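PDB 2PO3: 4-dehydrase from Streptomyces venezuelae, which binds a pyridoxal phosphate-linked TDP-sugar as an external aldimine and probably acts as a transaminase in the biosynthesis of desosamine. Local coordinates for residues Thr308-His311 with Arg312-Met316; Gly124-Pro128 with Asp129-Ala133; Asn27-Arg31 with Ala32-Glu36. All coordinates share one frame; numbering follows the deposited sequence.

Contact 1: Thr308-His311 with Arg312-Met316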
ATOM      1  N   THR A 308      -9.867  39.715 -14.238  1.00 29.03           N
ATOM      2  CA  THR A 308     -11.239  39.250 -14.180  1.00 28.40           C
ATOM      3  C   THR A 308     -12.105  39.828 -13.071  1.00 34.08           C
ATOM      4  O   THR A 308     -13.313  39.879 -13.220  1.00 27.88           O
ATOM      5  CB  THR A 308     -11.256  37.723 -13.998  1.00 31.61           C
ATOM      6  OG1 THR A 308     -10.812  37.400 -12.695  1.00 23.10           O
ATOM      7  CG2 THR A 308     -10.339  37.043 -14.998  1.00 18.70           C
ATOM      8  N   GLY A 309     -11.517  40.216 -11.940  1.00 28.11           N
ATOM      9  CA  GLY A 309     -12.351  40.728 -10.877  1.00 24.31           C
ATOM     10  C   GLY A 309     -13.017  39.600 -10.102  1.00 29.61           C
ATOM     11  O   GLY A 309     -13.920  39.810  -9.311  1.00 30.41           O
ATOM     12  N   ILE A 310     -12.567  38.371 -10.331  1.00 26.94           N
ATOM     13  CA  ILE A 310     -13.100  37.195  -9.641  1.00 21.20           C
ATOM     14  C   ILE A 310     -11.966  36.221  -9.340  1.00 26.57           C
ATOM     15  O   ILE A 310     -11.198  35.872 -10.237  1.00 29.87           O
ATOM     16  CB  ILE A 310     -14.262  36.475 -10.334  1.00 20.19           C
ATOM     17  CG1 ILE A 310     -14.712  35.280  -9.520  1.00 24.97           C
ATOM     18  CG2 ILE A 310     -13.917  35.953 -11.725  1.00 13.21           C
ATOM     19  CD1 ILE A 310     -16.070  34.736  -9.962  1.00 14.90           C
ATOM     20  N   HIS A 311     -11.851  35.803  -8.080  1.00 23.33           N
ATOM     21  CA  HIS A 311     -10.826  34.861  -7.627  1.00 23.91           C
ATOM     22  C   HIS A 311     -11.128  33.445  -8.101  1.00 27.11           C
ATOM     23  O   HIS A 311     -12.302  33.079  -8.155  1.00 24.00           O
ATOM     24  CB  HIS A 311     -10.796  34.751  -6.079  1.00 24.32           C
ATOM     25  CG  HIS A 311      -9.545  34.089  -5.527  1.00 32.82           C
ATOM     26  ND1 HIS A 311      -9.362  32.689  -5.509  1.00 33.78           N
ATOM     27  CD2 HIS A 311      -8.411  34.646  -4.984  1.00 32.50           C
ATOM     28  CE1 HIS A 311      -8.160  32.439  -4.977  1.00 33.27           C
ATOM     29  NE2 HIS A 311      -7.567  33.593  -4.652  1.00 35.42           N
ATOM     30  N   ARG A 312     -10.057  32.667  -8.399  1.00 26.24           N
ATOM     31  CA  ARG A 312     -10.110  31.254  -8.822  1.00 23.28           C
ATOM     32  C   ARG A 312     -11.066  30.411  -7.952  1.00 23.86           C
ATOM     33  O   ARG A 312     -11.864  29.583  -8.406  1.00 24.39           O
ATOM     34  CB  ARG A 312      -8.689  30.699  -8.687  1.00 20.48           C
ATOM     35  CG  ARG A 312      -8.475  29.281  -9.226  1.00 23.69           C
ATOM     36  CD  ARG A 312      -8.808  28.215  -8.182  1.00 12.41           C
ATOM     37  NE  ARG A 312      -8.261  28.457  -6.833  1.00 20.52           N
ATOM     38  CZ  ARG A 312      -6.975  28.335  -6.487  1.00 20.73           C
ATOM     39  NH1 ARG A 312      -6.049  27.984  -7.370  1.00 24.09           N
ATOM     40  NH2 ARG A 312      -6.597  28.569  -5.221  1.00 19.29           N
ATOM     41  N   ASP A 313     -10.991  30.643  -6.648  1.00 20.12           N
ATOM     42  CA  ASP A 313     -11.812  29.909  -5.708  1.00 19.84           C
ATOM     43  C   ASP A 313     -13.292  30.036  -5.957  1.00 27.31           C
ATOM     44  O   ASP A 313     -14.047  29.063  -5.873  1.00 34.51           O
ATOM     45  CB  ASP A 313     -11.504  30.315  -4.261  1.00 17.17           C
ATOM     46  CG  ASP A 313     -10.146  29.881  -3.791  1.00 29.55           C
ATOM     47  OD1 ASP A 313      -9.431  29.132  -4.437  1.00 30.38           O
ATOM     48  OD2 ASP A 313      -9.838  30.382  -2.612  1.00 27.35           O
ATOM     49  N   LEU A 314     -13.698  31.264  -6.250  1.00 25.96           N
ATOM     50  CA  LEU A 314     -15.085  31.565  -6.504  1.00 27.05           C
ATOM     51  C   LEU A 314     -15.513  30.966  -7.829  1.00 26.88           C
ATOM     52  O   LEU A 314     -16.640  30.456  -7.985  1.00 16.32           O
ATOM     53  CB  LEU A 314     -15.370  33.069  -6.434  1.00 32.69           C
ATOM     54  CG  LEU A 314     -16.878  33.371  -6.362  1.00 40.92           C
ATOM     55  CD1 LEU A 314     -17.595  32.525  -5.303  1.00 27.35           C
ATOM     56  CD2 LEU A 314     -17.075  34.850  -6.038  1.00 42.82           C
ATOM     57  N   VAL A 315     -14.571  31.023  -8.773  1.00 21.26           N
ATOM     58  CA  VAL A 315     -14.851  30.437 -10.054  1.00 20.65           C
ATOM     59  C   VAL A 315     -15.192  28.948  -9.806  1.00 23.90           C
ATOM     60  O   VAL A 315     -16.203  28.384 -10.295  1.00 21.33           O
ATOM     61  CB  VAL A 315     -13.650  30.549 -10.977  1.00 22.44           C
ATOM     62  CG1 VAL A 315     -13.939  29.581 -12.115  1.00 18.75           C
ATOM     63  CG2 VAL A 315     -13.499  31.986 -11.524  1.00 13.94           C
ATOM     64  N   MET A 316     -14.351  28.315  -8.982  1.00 25.99           N
ATOM     65  CA  MET A 316     -14.518  26.908  -8.615  1.00 24.24           C
ATOM     66  C   MET A 316     -15.914  26.603  -8.077  1.00 28.04           C
ATOM     67  O   MET A 316     -16.639  25.674  -8.485  1.00 22.46           O
ATOM     68  CB  MET A 316     -13.474  26.542  -7.561  1.00 23.47           C
ATOM     69  CG  MET A 316     -12.184  25.994  -8.133  1.00 39.42           C
ATOM     70  SD  MET A 316     -11.389  24.793  -7.008  1.00 48.29           S
ATOM     71  CE  MET A 316     -12.643  24.652  -5.738  1.00 53.40           C
TER
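His311 reaches forward over the first turn of helix 312-321 and caps it with its imidazole: ND1 accepts from the backbone N of Asp313 at 2.9 Å, nearly straight at 172°. The donor comes in at the ring edge, in the imidazole plane. CG stands anti to the backbone N (chi1 -165°), which swings the ring alongside the first turn. There the imidazole and the Asp313 side chain run side by side in the same direction, ring and carboxylate planes 52° apart, with His311 CE1 3.4 Å from Asp313 CG. The carboxylate is held in turn by Arg312, whose chain, folded at chi2 and chi3, grips it side-on: Arg312 NE (2.8 Å) and NH2 both reach Asp313 OD1 from the same face of the carboxylate, with OD1 lying in the guanidinium plane. The other terminal nitrogen, NH1, binds the carbonyl oxygens of Ala355 and Val358. The His311 carbonyl O takes the N-H of Val315 at 3.1 Å and, weakly, that of Leu314. Ile310 packs against the helix, crossing both Leu314 and Val315 at about a right angle: CG1 lies 3.9 Å from Leu314 CB, and CG2 lies 4.0 Å from Val315 CG2. Ile310 also packs on Leu389 and Thr390 of helix 369-394, and Val315 on Leu379 of the same helix. Replacing His311 with an alanine would probably leave the Asp313 N-H without its capping acceptor and strip one flank from the Asp313 carboxylate. Because ND1 accepts the N-H of Asp313, the ring is probably neutral with its proton on NE2; the nearby Asp313 carboxylate and Arg312 guanidinium would pull its ionisation in opposite directions.

Contact 2: Gly124-Pro128 with Asp129-Ala133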
ATOM      1  N   GLY A 124       6.877  26.305 -13.840  1.00 16.44           N
ATOM      2  CA  GLY A 124       6.059  25.782 -12.776  1.00 13.99           C
ATOM      3  C   GLY A 124       6.805  24.715 -12.016  1.00 18.73           C
ATOM      4  O   GLY A 124       6.268  24.200 -11.018  1.00 22.94           O
ATOM      5  N   ASN A 125       8.021  24.407 -12.521  1.00 20.58           N
ATOM      6  CA  ASN A 125       8.931  23.396 -11.971  1.00 24.80           C
ATOM      7  C   ASN A 125      10.026  23.961 -11.066  1.00 26.22           C
ATOM      8  O   ASN A 125      10.386  25.138 -11.149  1.00 23.67           O
ATOM      9  CB  ASN A 125       9.557  22.531 -13.086  1.00 12.21           C
ATOM     10  CG  ASN A 125       8.528  21.599 -13.683  1.00 27.92           C
ATOM     11  OD1 ASN A 125       7.633  21.191 -12.943  1.00 22.27           O
ATOM     12  ND2 ASN A 125       8.615  21.269 -14.979  1.00 17.65           N
ATOM     13  N   LEU A 126      10.565  23.093 -10.195  1.00 19.47           N
ATOM     14  CA  LEU A 126      11.629  23.460  -9.271  1.00 16.50           C
ATOM     15  C   LEU A 126      12.782  24.191  -9.969  1.00 25.57           C
ATOM     16  O   LEU A 126      13.371  23.677 -10.926  1.00 20.24           O
ATOM     17  CB  LEU A 126      12.187  22.178  -8.625  1.00 16.37           C
ATOM     18  CG  LEU A 126      13.218  22.423  -7.532  1.00 23.23           C
ATOM     19  CD1 LEU A 126      12.575  23.119  -6.335  1.00 21.72           C
ATOM     20  CD2 LEU A 126      13.748  21.064  -7.099  1.00 21.23           C
ATOM     21  N   ASP A 127      13.102  25.389  -9.478  1.00 17.72           N
ATOM     22  CA  ASP A 127      14.173  26.229 -10.034  1.00 21.36           C
ATOM     23  C   ASP A 127      15.568  25.802  -9.556  1.00 23.47           C
ATOM     24  O   ASP A 127      15.916  25.958  -8.386  1.00 21.42           O
ATOM     25  CB  ASP A 127      13.902  27.718  -9.683  1.00 29.65           C
ATOM     26  CG  ASP A 127      14.805  28.710 -10.373  1.00 35.45           C
ATOM     27  OD1 ASP A 127      15.687  28.393 -11.148  1.00 26.49           O
ATOM     28  OD2 ASP A 127      14.523  29.955 -10.084  1.00 30.70           O
ATOM     29  N   PRO A 128      16.391  25.244 -10.452  1.00 22.97           N
ATOM     30  CA  PRO A 128      17.720  24.803 -10.073  1.00 25.22           C
ATOM     31  C   PRO A 128      18.533  25.926  -9.455  1.00 25.31           C
ATOM     32  O   PRO A 128      19.360  25.693  -8.589  1.00 27.03           O
ATOM     33  CB  PRO A 128      18.424  24.365 -11.351  1.00 27.07           C
ATOM     34  CG  PRO A 128      17.468  24.614 -12.514  1.00 22.36           C
ATOM     35  CD  PRO A 128      16.204  25.214 -11.928  1.00 23.35           C
ATOM     36  N   ASP A 129      18.273  27.148  -9.894  1.00 26.69           N
ATOM     37  CA  ASP A 129      19.012  28.262  -9.347  1.00 32.98           C
ATOM     38  C   ASP A 129      18.584  28.615  -7.958  1.00 35.85           C
ATOM     39  O   ASP A 129      19.135  29.522  -7.367  1.00 34.02           O
ATOM     40  CB  ASP A 129      19.060  29.512 -10.244  1.00 32.08           C
ATOM     41  CG  ASP A 129      19.673  29.182 -11.571  1.00 58.04           C
ATOM     42  OD1 ASP A 129      20.403  28.214 -11.725  1.00 56.58           O
ATOM     43  OD2 ASP A 129      19.254  29.959 -12.552  1.00 74.85           O
ATOM     44  N   GLN A 130      17.601  27.927  -7.432  1.00 23.69           N
ATOM     45  CA  GLN A 130      17.179  28.263  -6.084  1.00 25.98           C
ATOM     46  C   GLN A 130      17.570  27.149  -5.183  1.00 23.09           C
ATOM     47  O   GLN A 130      17.392  27.176  -3.975  1.00 21.86           O
ATOM     48  CB  GLN A 130      15.639  28.313  -6.000  1.00 32.11           C
ATOM     49  CG  GLN A 130      15.037  29.375  -6.937  1.00 33.39           C
ATOM     50  CD  GLN A 130      15.440  30.734  -6.413  1.00 36.25           C
ATOM     51  OE1 GLN A 130      15.168  31.050  -5.239  1.00 44.49           O
ATOM     52  NE2 GLN A 130      16.156  31.489  -7.251  1.00 63.79           N
ATOM     53  N   VAL A 131      18.092  26.138  -5.813  1.00 30.09           N
ATOM     54  CA  VAL A 131      18.433  24.995  -5.029  1.00 27.89           C
ATOM     55  C   VAL A 131      19.624  25.194  -4.122  1.00 38.35           C
ATOM     56  O   VAL A 131      19.526  25.063  -2.899  1.00 34.79           O
ATOM     57  CB  VAL A 131      18.530  23.756  -5.917  1.00 24.41           C
ATOM     58  CG1 VAL A 131      19.119  22.616  -5.123  1.00 28.34           C
ATOM     59  CG2 VAL A 131      17.164  23.303  -6.425  1.00 20.65           C
ATOM     60  N   ALA A 132      20.761  25.496  -4.730  1.00 36.70           N
ATOM     61  CA  ALA A 132      21.974  25.677  -3.950  1.00 31.50           C
ATOM     62  C   ALA A 132      21.770  26.421  -2.647  1.00 35.48           C
ATOM     63  O   ALA A 132      22.267  26.040  -1.603  1.00 35.91           O
ATOM     64  CB  ALA A 132      23.056  26.337  -4.765  1.00 36.47           C
ATOM     65  N   ALA A 133      21.027  27.505  -2.685  1.00 30.20           N
ATOM     66  CA  ALA A 133      20.810  28.265  -1.470  1.00 25.05           C
ATOM     67  C   ALA A 133      20.079  27.514  -0.387  1.00 30.96           C
ATOM     68  O   ALA A 133      20.132  27.913   0.759  1.00 30.71           O
ATOM     69  CB  ALA A 133      20.017  29.520  -1.814  1.00 25.02           C
TER
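An aspartate N-cap followed by proline opens the short helix 128-131: Asp127 sits just before the first turn, and its carboxylate reaches forward to the backbone N of Asp129. The bond from Asp129 N to Asp127 OD1 is 3.1 Å long and arrives from above the carboxylate plane, 59° out of it. This reach depends on CG lying anti to the Asp127 backbone N (chi1 -171°). Asp127 O works beside its side chain, accepting from Gln130 N at 2.8 Å, so one residue serves two N-H groups of the opening turn. A nitrogen in the first turn needs no acceptor within the helix, so Pro128, which lacks an N-H, costs no bond there; its O receives Val131 N at 3.1 Å. That donor stands well above the carbonyl plane, with a C=O...N angle of only 109°. Both backbone bonds span three residues, as in a 3-10 turn, in keeping with a short, weakly bonded helix. Gln130, bent at chi2, lays its CG 3.2 Å from Asp127 OD2 and also packs that carbon on Asp127 CB, so the aliphatic part of the glutamine covers one flank of the capping carboxylate. Asp129 lies nearby, its OD2 4.1 Å from Asp127 OD1; these like charges would probably disfavour each other, while the N-H groups of the first turn would offset part of the cost. On the buried side, Leu126 CD2 meets Val131 CG2 at 4.1 Å, the two side chains crossing at about a right angle. Backbone hydrogen bonds join Asp127 to Asp118, just after strand 113-117, an outermost strand of the seven-stranded sheet within this chain. Pro128 packs on Gln156 and Leu157 of helix 154-163, and Val131 touches Leu157 and Val160 of that same helix.

Contact 3: Asn27-Arg31 with Ala32-Glu36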
ATOM      1  N   ASN A  27     -10.774   7.003 -16.956  1.00 24.68           N
ATOM      2  CA  ASN A  27     -11.003   6.767 -18.382  1.00 24.53           C
ATOM      3  C   ASN A  27     -11.552   5.353 -18.584  1.00 34.62           C
ATOM      4  O   ASN A  27     -10.990   4.440 -18.004  1.00 31.54           O
ATOM      5  CB  ASN A  27      -9.643   6.856 -19.108  1.00 21.12           C
ATOM      6  CG  ASN A  27      -9.161   8.287 -19.273  1.00 21.10           C
ATOM      7  OD1 ASN A  27      -9.948   9.195 -19.552  1.00 28.28           O
ATOM      8  ND2 ASN A  27      -7.904   8.513 -18.978  1.00 16.50           N
ATOM      9  N   ARG A  28     -12.609   5.112 -19.387  1.00 36.45           N
ATOM     10  CA  ARG A  28     -13.095   3.731 -19.542  1.00 26.95           C
ATOM     11  C   ARG A  28     -12.127   2.728 -20.145  1.00 37.81           C
ATOM     12  O   ARG A  28     -11.135   3.069 -20.802  1.00 37.85           O
ATOM     13  CB  ARG A  28     -14.539   3.543 -19.961  1.00 41.06           C
ATOM     14  CG  ARG A  28     -15.526   3.967 -18.867  1.00 77.72           C
ATOM     15  CD  ARG A  28     -16.852   3.210 -18.869  1.00 69.48           C
ATOM     16  NE  ARG A  28     -17.995   3.907 -18.244  1.00 47.24           N
ATOM     17  CZ  ARG A  28     -18.523   3.622 -17.037  1.00 58.50           C
ATOM     18  NH1 ARG A  28     -18.043   2.658 -16.253  1.00 44.02           N
ATOM     19  NH2 ARG A  28     -19.560   4.332 -16.590  1.00 60.67           N
ATOM     20  N   ILE A  29     -12.379   1.453 -19.892  1.00 38.28           N
ATOM     21  CA  ILE A  29     -11.490   0.416 -20.435  1.00 43.86           C
ATOM     22  C   ILE A  29     -12.287  -0.704 -21.075  1.00 37.43           C
ATOM     23  O   ILE A  29     -13.511  -0.801 -20.912  1.00 30.77           O
ATOM     24  CB  ILE A  29     -10.583  -0.270 -19.388  1.00 49.75           C
ATOM     25  CG1 ILE A  29     -11.362  -0.597 -18.114  1.00 48.22           C
ATOM     26  CG2 ILE A  29      -9.321   0.541 -19.092  1.00 47.80           C
ATOM     27  CD1 ILE A  29     -11.798  -2.060 -18.031  1.00 38.70           C
ATOM     28  N   ASP A  30     -11.544  -1.556 -21.769  1.00 25.86           N
ATOM     29  CA  ASP A  30     -12.119  -2.724 -22.408  1.00 30.27           C
ATOM     30  C   ASP A  30     -12.300  -3.805 -21.319  1.00 33.97           C
ATOM     31  O   ASP A  30     -11.373  -4.555 -20.952  1.00 24.24           O
ATOM     32  CB  ASP A  30     -11.196  -3.219 -23.539  1.00 33.86           C
ATOM     33  CG  ASP A  30     -11.682  -4.457 -24.235  1.00 29.49           C
ATOM     34  OD1 ASP A  30     -12.545  -5.180 -23.771  1.00 34.22           O
ATOM     35  OD2 ASP A  30     -10.970  -4.765 -25.297  1.00 73.23           O
ATOM     36  N   ARG A  31     -13.524  -3.846 -20.784  1.00 25.86           N
ATOM     37  CA  ARG A  31     -13.877  -4.768 -19.735  1.00 29.84           C
ATOM     38  C   ARG A  31     -13.496  -6.227 -19.974  1.00 38.50           C
ATOM     39  O   ARG A  31     -13.067  -6.963 -19.083  1.00 40.71           O
ATOM     40  CB  ARG A  31     -15.339  -4.593 -19.362  1.00 27.49           C
ATOM     41  CG  ARG A  31     -15.400  -4.371 -17.862  1.00 33.18           C
ATOM     42  CD  ARG A  31     -16.778  -4.014 -17.335  1.00 41.84           C
ATOM     43  NE  ARG A  31     -16.962  -2.570 -17.295  1.00 30.15           N
ATOM     44  CZ  ARG A  31     -17.925  -1.976 -16.617  1.00 39.77           C
ATOM     45  NH1 ARG A  31     -18.821  -2.657 -15.907  1.00 34.50           N
ATOM     46  NH2 ARG A  31     -17.987  -0.657 -16.661  1.00 41.39           N
ATOM     47  N   ALA A  32     -13.673  -6.651 -21.210  1.00 40.21           N
ATOM     48  CA  ALA A  32     -13.392  -8.011 -21.628  1.00 37.66           C
ATOM     49  C   ALA A  32     -11.947  -8.347 -21.440  1.00 35.05           C
ATOM     50  O   ALA A  32     -11.635  -9.451 -21.007  1.00 32.29           O
ATOM     51  CB  ALA A  32     -13.780  -8.261 -23.087  1.00 35.29           C
ATOM     52  N   ARG A  33     -11.086  -7.392 -21.799  1.00 28.74           N
ATOM     53  CA  ARG A  33      -9.658  -7.586 -21.667  1.00 30.50           C
ATOM     54  C   ARG A  33      -9.275  -7.721 -20.181  1.00 34.09           C
ATOM     55  O   ARG A  33      -8.458  -8.566 -19.794  1.00 40.22           O
ATOM     56  CB  ARG A  33      -8.889  -6.465 -22.385  1.00 47.22           C
ATOM     57  CG  ARG A  33      -8.023  -6.876 -23.585  1.00 90.28           C
ATOM     58  CD  ARG A  33      -7.734  -8.380 -23.693  1.00100.00           C
ATOM     59  NE  ARG A  33      -6.318  -8.769 -23.597  1.00 82.06           N
ATOM     60  CZ  ARG A  33      -5.881  -9.809 -22.863  1.00 98.82           C
ATOM     61  NH1 ARG A  33      -6.716 -10.569 -22.154  1.00100.00           N
ATOM     62  NH2 ARG A  33      -4.577 -10.115 -22.823  1.00 45.61           N
ATOM     63  N   LEU A  34      -9.890  -6.879 -19.341  1.00 30.83           N
ATOM     64  CA  LEU A  34      -9.632  -6.904 -17.908  1.00 28.69           C
ATOM     65  C   LEU A  34     -10.016  -8.251 -17.282  1.00 34.11           C
ATOM     66  O   LEU A  34      -9.248  -8.861 -16.524  1.00 28.13           O
ATOM     67  CB  LEU A  34     -10.429  -5.817 -17.187  1.00 23.76           C
ATOM     68  CG  LEU A  34     -10.229  -5.979 -15.693  1.00 29.03           C
ATOM     69  CD1 LEU A  34      -8.761  -5.719 -15.325  1.00 25.76           C
ATOM     70  CD2 LEU A  34     -11.183  -5.071 -14.930  1.00 21.71           C
ATOM     71  N   TYR A  35     -11.238  -8.712 -17.589  1.00 27.77           N
ATOM     72  CA  TYR A  35     -11.701  -9.975 -17.045  1.00 25.50           C
ATOM     73  C   TYR A  35     -10.903 -11.195 -17.459  1.00 24.39           C
ATOM     74  O   TYR A  35     -10.633 -12.093 -16.665  1.00 31.95           O
ATOM     75  CB  TYR A  35     -13.192 -10.146 -17.115  1.00 24.55           C
ATOM     76  CG  TYR A  35     -13.978  -9.156 -16.277  1.00 37.44           C
ATOM     77  CD1 TYR A  35     -13.611  -8.791 -14.988  1.00 42.07           C
ATOM     78  CD2 TYR A  35     -15.144  -8.586 -16.780  1.00 45.96           C
ATOM     79  CE1 TYR A  35     -14.397  -7.940 -14.211  1.00 42.52           C
ATOM     80  CE2 TYR A  35     -15.889  -7.650 -16.064  1.00 48.54           C
ATOM     81  CZ  TYR A  35     -15.547  -7.363 -14.739  1.00 35.85           C
ATOM     82  OH  TYR A  35     -16.274  -6.428 -14.026  1.00 36.49           O
ATOM     83  N   GLU A  36     -10.486 -11.221 -18.705  1.00 25.13           N
ATOM     84  CA  GLU A  36      -9.699 -12.350 -19.133  1.00 34.25           C
ATOM     85  C   GLU A  36      -8.508 -12.490 -18.224  1.00 38.93           C
ATOM     86  O   GLU A  36      -8.205 -13.584 -17.716  1.00 37.08           O
ATOM     87  CB  GLU A  36      -9.127 -12.106 -20.533  1.00 36.29           C
ATOM     88  CG  GLU A  36     -10.203 -12.166 -21.618  1.00 65.79           C
ATOM     89  CD  GLU A  36      -9.555 -12.067 -22.956  1.00100.00           C
ATOM     90  OE1 GLU A  36      -8.364 -12.272 -23.128  1.00100.00           O
ATOM     91  OE2 GLU A  36     -10.396 -11.720 -23.894  1.00100.00           O
TER
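Asp30 is the N-cap of helix 31-44: its carboxylate caps, while its carbonyl starts the backbone bonding. OD1 accepts two weak bonds, from Ala32 N at 3.2 Å and Arg33 N at 3.3 Å. CG is anti to the backbone N (chi1 178°), bringing the carboxylate round to these N-H groups. Asp30 O takes Leu34 N at 3.2 Å in the carbonyl plane, and Arg33 N again only weakly. One residue on, Tyr35 N gives a straight bond to Arg31 O (2.9 Å, 169°). Arg31 and Tyr35 run side by side in the same direction, Arg31 CG 3.8 Å from Tyr35 CE2, with guanidinium and ring planes nearly perpendicular at 85°. Arg31 NH1 and Tyr35 OH find partners across the dimer interface: NH1 forms a salt bridge with Asp43 of the second subunit, and OH a hydrogen bond with Asp39 of the second subunit. Arg33 turns from the cap to pair through NH1 with Glu36 OE1 at 2.6 Å, a salt bridge along the helix. Ile29 CD1 touches Leu34 CB at 4.1 Å. Helix 246-276 lies beside this apolar pair, meeting Ile29 through Met251 and Thr254 and Leu34 through Ala250; Tyr35 packs edge-to-face on Tyr35 of the second subunit, so helix 31-44 joins its own chain to the dimer partner.

How the contacts relate
Along the chain the order is contact 3, contact 2, contact 1, and none touches another. Contact 3 is 42 Å from contact 2 and 39 Å from contact 1, centre to centre; contacts 1 and 2 are 29 Å apart. Contacts 2 and 3 lie on opposite sides of the chain's centre. Each opens a different helix with a side-chain N-cap, at 31-44, 128-131 and 312-321. Contact 2 follows strand 113-117, outermost in this chain's mixed sheet, contact 1 lies by helix 369-394, and contact 3 alone reaches the second subunit. Each cap is local to its own helix start, and contact 3 also places its helix at the subunit interface.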